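Glutaryl-CoA dehydrogenase (Mycobacterium smegmatis, PDB 3SF6) is a flavoprotein of the acyl-CoA dehydrogenase family, a four-chain assembly that carries dihydroflavine-adenine dinucleotide. Local coordinates at residues S113-A125 against W135-F148. Sequence-based numbering, arbitrary orientation. Where two conformers were deposited one is given.
With FDA (dihydroflavine-adenine dinucleotide), chain B.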
loop_
_atom_site.group_PDB
_atom_site.type_symbol
_atom_site.label_atom_id
_atom_site.label_comp_id
_atom_site.label_asym_id
_atom_site.label_seq_id
_atom_site.Cartn_x
_atom_site.Cartn_y
_atom_site.Cartn_z
ATOM N N SER A 113 3.881 -30.970 5.810
ATOM C CA SER A 113 4.535 -30.183 6.878
ATOM C C SER A 113 4.267 -30.750 8.274
ATOM O O SER A 113 5.179 -30.871 9.085
ATOM C CB SER A 113 4.029 -28.726 6.884
ATOM O OG SER A 113 4.476 -28.030 5.753
ATOM N N VAL A 114 3.005 -31.091 8.553
ATOM C CA VAL A 114 2.639 -31.631 9.849
ATOM C C VAL A 114 3.284 -32.988 10.040
ATOM O O VAL A 114 3.833 -33.288 11.099
ATOM C CB VAL A 114 1.107 -31.739 9.945
ATOM C CG1 VAL A 114 0.685 -32.767 11.027
ATOM C CG2 VAL A 114 0.519 -30.303 10.086
ATOM N N GLN A 115 3.216 -33.837 9.016
ATOM C CA GLN A 115 3.825 -35.179 9.117
ATOM C C GLN A 115 5.318 -35.121 9.417
ATOM O O GLN A 115 5.780 -35.770 10.368
ATOM C CB GLN A 115 3.559 -35.972 7.844
ATOM C CG GLN A 115 4.037 -37.420 7.879
ATOM C CD GLN A 115 3.132 -38.364 8.648
ATOM O OE1 GLN A 115 2.189 -37.941 9.323
ATOM N NE2 GLN A 115 3.419 -39.676 8.535
ATOM N N GLY A 116 6.065 -34.341 8.641
ATOM C CA GLY A 116 7.511 -34.382 8.725
ATOM C C GLY A 116 8.091 -33.369 9.690
ATOM O O GLY A 116 8.776 -33.724 10.630
ATOM N N SER A 117 7.821 -32.100 9.452
ATOM C CA SER A 117 8.487 -31.036 10.208
ATOM C C SER A 117 7.903 -30.753 11.593
ATOM O O SER A 117 8.525 -30.029 12.362
ATOM C CB SER A 117 8.541 -29.727 9.392
ATOM O OG SER A 117 7.261 -29.222 9.076
ATOM N N LEU A 118 6.717 -31.310 11.904
ATOM C CA LEU A 118 6.097 -31.166 13.203
ATOM C C LEU A 118 6.092 -32.490 13.960
ATOM O O LEU A 118 6.823 -32.622 14.951
ATOM C CB LEU A 118 4.676 -30.581 13.133
ATOM C CG LEU A 118 4.620 -29.118 12.666
ATOM C CD1 LEU A 118 3.131 -28.620 12.566
ATOM C CD2 LEU A 118 5.489 -28.198 13.509
ATOM N N ALA A 119 5.284 -33.448 13.517
ATOM C CA ALA A 119 5.102 -34.706 14.277
ATOM C C ALA A 119 6.355 -35.585 14.253
ATOM O O ALA A 119 6.943 -35.876 15.322
ATOM C CB ALA A 119 3.865 -35.483 13.804
ATOM N N MET A 120 6.868 -35.920 13.064
ATOM C CA MET A 120 8.117 -36.701 13.013
ATOM C C MET A 120 9.303 -35.960 13.641
ATOM O O MET A 120 10.111 -36.541 14.393
ATOM C CB MET A 120 8.446 -37.135 11.581
ATOM C CG MET A 120 7.522 -38.191 11.029
ATOM S SD MET A 120 7.743 -38.453 9.231
ATOM C CE MET A 120 9.229 -39.462 9.276
ATOM N N TYR A 121 9.442 -34.685 13.313
ATOM C CA TYR A 121 10.534 -33.882 13.863
ATOM C C TYR A 121 10.526 -33.919 15.392
ATOM O O TYR A 121 11.577 -34.076 16.018
ATOM C CB TYR A 121 10.454 -32.448 13.381
ATOM C CG TYR A 121 11.603 -31.605 13.921
ATOM C CD1 TYR A 121 12.818 -31.519 13.257
ATOM C CD2 TYR A 121 11.455 -30.901 15.089
ATOM C CE1 TYR A 121 13.875 -30.734 13.770
ATOM C CE2 TYR A 121 12.498 -30.135 15.612
ATOM C CZ TYR A 121 13.686 -30.066 14.959
ATOM O OH TYR A 121 14.660 -29.278 15.512
ATOM N N ALA A 122 9.347 -33.745 15.999
ATOM C CA ALA A 122 9.259 -33.752 17.451
ATOM C C ALA A 122 9.811 -35.061 18.038
ATOM O O ALA A 122 10.554 -35.057 19.025
ATOM C CB ALA A 122 7.801 -33.520 17.935
ATOM N N ILE A 123 9.390 -36.174 17.456
ATOM C CA ILE A 123 9.833 -37.511 17.884
ATOM C C ILE A 123 11.345 -37.673 17.626
ATOM O O ILE A 123 12.095 -38.144 18.479
ATOM C CB ILE A 123 8.983 -38.599 17.200
ATOM C CG1 ILE A 123 7.529 -38.535 17.696
ATOM C CG2 ILE A 123 9.569 -39.991 17.503
ATOM C CD1 ILE A 123 6.531 -39.411 16.867
ATOM N N HIS A 124 11.785 -37.260 16.436
ATOM C CA HIS A 124 13.203 -37.332 16.041
ATOM C C HIS A 124 14.082 -36.533 17.009
ATOM O O HIS A 124 15.194 -36.984 17.376
ATOM C CB HIS A 124 13.333 -36.847 14.604
ATOM C CG HIS A 124 14.591 -37.251 13.909
ATOM N ND1 HIS A 124 15.811 -36.654 14.179
ATOM C CD2 HIS A 124 14.803 -38.095 12.867
ATOM C CE1 HIS A 124 16.736 -37.184 13.384
ATOM N NE2 HIS A 124 16.154 -38.059 12.575
ATOM N N ALA A 125 13.615 -35.354 17.415
ATOM C CA ALA A 125 14.401 -34.405 18.202
ATOM C C ALA A 125 14.348 -34.637 19.700
ATOM O O ALA A 125 15.363 -34.417 20.411
ATOM C CB ALA A 125 13.966 -32.971 17.914
ATOM N N TRP A 135 7.771 -45.448 15.762
ATOM C CA TRP A 135 6.930 -44.564 14.966
ATOM C C TRP A 135 7.564 -44.074 13.686
ATOM O O TRP A 135 6.867 -43.973 12.681
ATOM C CB TRP A 135 6.460 -43.355 15.798
ATOM C CG TRP A 135 5.402 -43.759 16.802
ATOM C CD1 TRP A 135 5.559 -43.935 18.138
ATOM C CD2 TRP A 135 4.040 -44.093 16.508
ATOM N NE1 TRP A 135 4.375 -44.351 18.704
ATOM C CE2 TRP A 135 3.424 -44.444 17.724
ATOM C CE3 TRP A 135 3.279 -44.107 15.337
ATOM C CZ2 TRP A 135 2.074 -44.816 17.802
ATOM C CZ3 TRP A 135 1.964 -44.488 15.408
ATOM C CH2 TRP A 135 1.373 -44.858 16.639
ATOM N N LEU A 136 8.846 -43.719 13.687
ATOM C CA LEU A 136 9.355 -42.947 12.539
ATOM C C LEU A 136 9.358 -43.693 11.198
ATOM O O LEU A 136 8.947 -43.105 10.176
ATOM C CB LEU A 136 10.717 -42.284 12.827
ATOM C CG LEU A 136 10.742 -41.210 13.900
ATOM C CD1 LEU A 136 12.180 -40.693 14.135
ATOM C CD2 LEU A 136 9.773 -40.069 13.558
ATOM N N PRO A 137 9.763 -44.977 11.158
ATOM C CA PRO A 137 9.757 -45.589 9.805
ATOM C C PRO A 137 8.364 -45.721 9.193
ATOM O O PRO A 137 8.185 -45.475 8.004
ATOM C CB PRO A 137 10.374 -46.974 10.043
ATOM C CG PRO A 137 11.280 -46.747 11.282
ATOM C CD PRO A 137 10.481 -45.803 12.145
ATOM N N ASP A 138 7.358 -46.039 10.002
ATOM C CA ASP A 138 5.997 -46.105 9.479
ATOM C C ASP A 138 5.381 -44.727 9.149
ATOM O O ASP A 138 4.482 -44.628 8.302
ATOM C CB ASP A 138 5.068 -46.799 10.454
ATOM C CG ASP A 138 5.244 -48.324 10.480
ATOM O OD1 ASP A 138 5.934 -48.914 9.612
ATOM O OD2 ASP A 138 4.640 -48.911 11.398
ATOM N N MET A 139 5.863 -43.691 9.817
ATOM C CA MET A 139 5.493 -42.324 9.463
ATOM C C MET A 139 6.153 -41.878 8.157
ATOM O O MET A 139 5.535 -41.233 7.304
ATOM C CB MET A 139 5.810 -41.369 10.628
ATOM C CG MET A 139 4.908 -41.633 11.838
ATOM S SD MET A 139 5.351 -40.653 13.260
ATOM C CE MET A 139 4.393 -39.123 12.939
ATOM N N ALA A 140 7.404 -42.261 7.966
ATOM C CA ALA A 140 8.105 -41.914 6.719
ATOM C C ALA A 140 7.463 -42.598 5.527
ATOM O O ALA A 140 7.389 -42.024 4.459
ATOM C CB ALA A 140 9.577 -42.302 6.810
ATOM N N SER A 141 6.914 -43.795 5.714
ATOM C CA SER A 141 6.256 -44.491 4.608
ATOM C C SER A 141 4.811 -44.056 4.397
ATOM O O SER A 141 4.178 -44.479 3.452
ATOM C CB SER A 141 6.273 -46.007 4.835
ATOM O OG SER A 141 5.407 -46.354 5.922
ATOM N N GLY A 142 4.275 -43.287 5.321
ATOM C CA GLY A 142 2.912 -42.844 5.244
ATOM C C GLY A 142 1.890 -43.824 5.776
ATOM O O GLY A 142 0.686 -43.524 5.753
ATOM N N HIS A 143 2.363 -44.978 6.266
ATOM C CA HIS A 143 1.417 -45.940 6.812
ATOM C C HIS A 143 0.851 -45.566 8.164
ATOM O O HIS A 143 -0.227 -46.039 8.492
ATOM C CB HIS A 143 2.010 -47.324 6.808
ATOM C CG HIS A 143 2.066 -47.888 5.437
ATOM N ND1 HIS A 143 3.105 -47.622 4.576
ATOM C CD2 HIS A 143 1.141 -48.581 4.725
ATOM C CE1 HIS A 143 2.862 -48.207 3.418
ATOM N NE2 HIS A 143 1.675 -48.791 3.482
ATOM N N ARG A 144 1.519 -44.663 8.904
ATOM C CA ARG A 144 0.966 -44.081 10.123
ATOM C C ARG A 144 1.054 -42.559 9.978
ATOM O O ARG A 144 2.087 -42.014 9.554
ATOM C CB ARG A 144 1.728 -44.556 11.353
ATOM C CG ARG A 144 1.597 -46.051 11.633
ATOM C CD ARG A 144 0.205 -46.452 12.045
ATOM N NE ARG A 144 0.107 -47.893 12.290
ATOM C CZ ARG A 144 -0.433 -48.758 11.431
ATOM N NH1 ARG A 144 -0.888 -48.354 10.239
ATOM N NH2 ARG A 144 -0.503 -50.060 11.743
ATOM N N ILE A 145 -0.058 -41.897 10.259
ATOM C CA ILE A 145 -0.177 -40.454 10.104
ATOM C C ILE A 145 -0.083 -39.787 11.476
ATOM O O ILE A 145 -0.684 -40.263 12.453
ATOM C CB ILE A 145 -1.471 -40.065 9.395
ATOM C CG1 ILE A 145 -1.455 -40.571 7.962
ATOM C CG2 ILE A 145 -1.678 -38.537 9.466
ATOM C CD1 ILE A 145 -2.786 -40.310 7.198
ATOM N N GLY A 146 0.693 -38.718 11.550
ATOM C CA GLY A 146 0.798 -37.913 12.759
ATOM C C GLY A 146 0.079 -36.573 12.693
ATOM O O GLY A 146 -0.260 -36.052 11.619
ATOM N N CYS A 147 -0.118 -35.994 13.866
ATOM C CA CYS A 147 -0.574 -34.613 13.997
ATOM C C CYS A 147 0.132 -34.002 15.193
ATOM O O CYS A 147 0.791 -34.720 15.969
ATOM C CB CYS A 147 -2.097 -34.526 14.131
ATOM S SG CYS A 147 -2.793 -35.229 15.643
ATOM N N PHE A 148 0.017 -32.688 15.313
ATOM C CA PHE A 148 0.813 -31.885 16.250
ATOM C C PHE A 148 -0.186 -31.008 16.988
ATOM O O PHE A 148 -0.731 -30.071 16.406
ATOM C CB PHE A 148 1.828 -31.059 15.446
ATOM C CG PHE A 148 2.796 -30.229 16.258
ATOM C CD1 PHE A 148 4.041 -30.746 16.609
ATOM C CD2 PHE A 148 2.525 -28.901 16.547
ATOM C CE1 PHE A 148 4.980 -29.966 17.275
ATOM C CE2 PHE A 148 3.481 -28.103 17.218
ATOM C CZ PHE A 148 4.690 -28.645 17.569
HETATM P PA FDA B . -5.206 -15.548 18.150
HETATM O O1A FDA B . -3.913 -15.829 18.788
HETATM O O2A FDA B . -6.451 -15.505 18.935
HETATM O O5B FDA B . -4.960 -14.126 17.438
HETATM C C5B FDA B . -6.079 -13.398 16.887
HETATM C C4B FDA B . -5.571 -12.147 16.178
HETATM O O4B FDA B . -4.976 -11.305 17.199
HETATM C C3B FDA B . -4.484 -12.401 15.156
HETATM O O3B FDA B . -4.586 -11.426 14.094
HETATM C C2B FDA B . -3.217 -12.174 15.970
HETATM O O2B FDA B . -2.083 -11.911 15.122
HETATM C C1B FDA B . -3.609 -11.016 16.898
HETATM N N9A FDA B . -2.799 -11.007 18.124
HETATM C C8A FDA B . -2.739 -11.997 19.066
HETATM N N7A FDA B . -1.855 -11.659 20.018
HETATM C C5A FDA B . -1.337 -10.440 19.662
HETATM C C6A FDA B . -0.387 -9.588 20.211
HETATM N N6A FDA B . 0.255 -9.877 21.369
HETATM N N1A FDA B . -0.132 -8.424 19.566
HETATM C C2A FDA B . -0.730 -8.118 18.413
HETATM N N3A FDA B . -1.629 -8.902 17.853
HETATM C C4A FDA B . -1.938 -10.069 18.459
HETATM N N1 FDA B . -2.243 -25.438 15.284
HETATM C C2 FDA B . -1.680 -26.596 15.727
HETATM O O2 FDA B . -1.294 -26.672 16.919
HETATM N N3 FDA B . -1.520 -27.631 14.874
HETATM C C4 FDA B . -1.933 -27.617 13.600
HETATM O O4 FDA B . -1.827 -28.624 12.849
HETATM C C4X FDA B . -2.499 -26.418 13.117
HETATM N N5 FDA B . -2.991 -26.340 11.860
HETATM C C5X FDA B . -3.855 -25.319 11.518
HETATM C C6 FDA B . -4.626 -25.386 10.364
HETATM C C7 FDA B . -5.475 -24.367 9.980
HETATM C C7M FDA B . -6.372 -24.524 8.747
HETATM C C8 FDA B . -5.523 -23.226 10.772
HETATM C C8M FDA B . -6.459 -22.093 10.332
HETATM C C9 FDA B . -4.778 -23.131 11.926
HETATM C C9A FDA B . -3.927 -24.187 12.313
HETATM N N10 FDA B . -3.220 -24.149 13.519
HETATM C C10 FDA B . -2.657 -25.353 13.997
HETATM C "C1'" FDA B . -3.548 -23.136 14.530
HETATM C "C2'" FDA B . -2.726 -21.871 14.246
HETATM O "O2'" FDA B . -1.357 -22.043 14.675
HETATM C "C3'" FDA B . -3.355 -20.710 15.000
HETATM O "O3'" FDA B . -4.548 -20.353 14.303
HETATM C "C4'" FDA B . -2.450 -19.479 15.068
HETATM O "O4'" FDA B . -1.352 -19.705 15.974
HETATM C "C5'" FDA B . -3.203 -18.217 15.493
HETATM O "O5'" FDA B . -3.865 -18.464 16.738
HETATM P P FDA B . -5.407 -18.078 16.861
HETATM O O1P FDA B . -6.109 -18.503 15.642
HETATM O O2P FDA B . -5.890 -18.572 18.170
HETATM O O3P FDA B . -5.432 -16.467 16.847
#
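Leu136 meets the helix of 113-125 with both methyls: CD2 lies 3.6 Å from Met120 O and close to Ile123 CG2, while CD1 touches His124 CD2, on a ring whose NE2 is hydrogen-bonded to Lys82 O. One turn on, Met139 is a knob in a hole made by Gln115, Ala119, Met120 and Ile123. It slides past Met120 in the opposite direction, CB 3.6 Å from Met120 CG, and a bend at chi3 (87°) brings its CE against Ala119 CB.

How a single amide can tie down a helix-to-strand turn is illustrated here, where the helical N-terminal part of the acyl-CoA dehydrogenase fold leads into strand 146-149. Gly142, with positive phi, closes the last helical turn in a Schellman motif, and Met139 O accepts two hydrogen bonds, from Gly142 N and Gln115 NE2 on opposite faces of its plane. NE2 also donates to Arg144 O (2.9 Å), in that carbonyl's plane, and Gly146 N points almost straight (179°) at Gln115 OE1, 2.8 Å away. Three bonds thus fix the amide's rotation. Beyond Cys147, whose CA meets Val114 CG1, the Phe148 ring takes Leu118 CD2 4.0 Å over its centroid, and Phe148 O accepts a hydrogen bond from FDA N3 (3.0 Å).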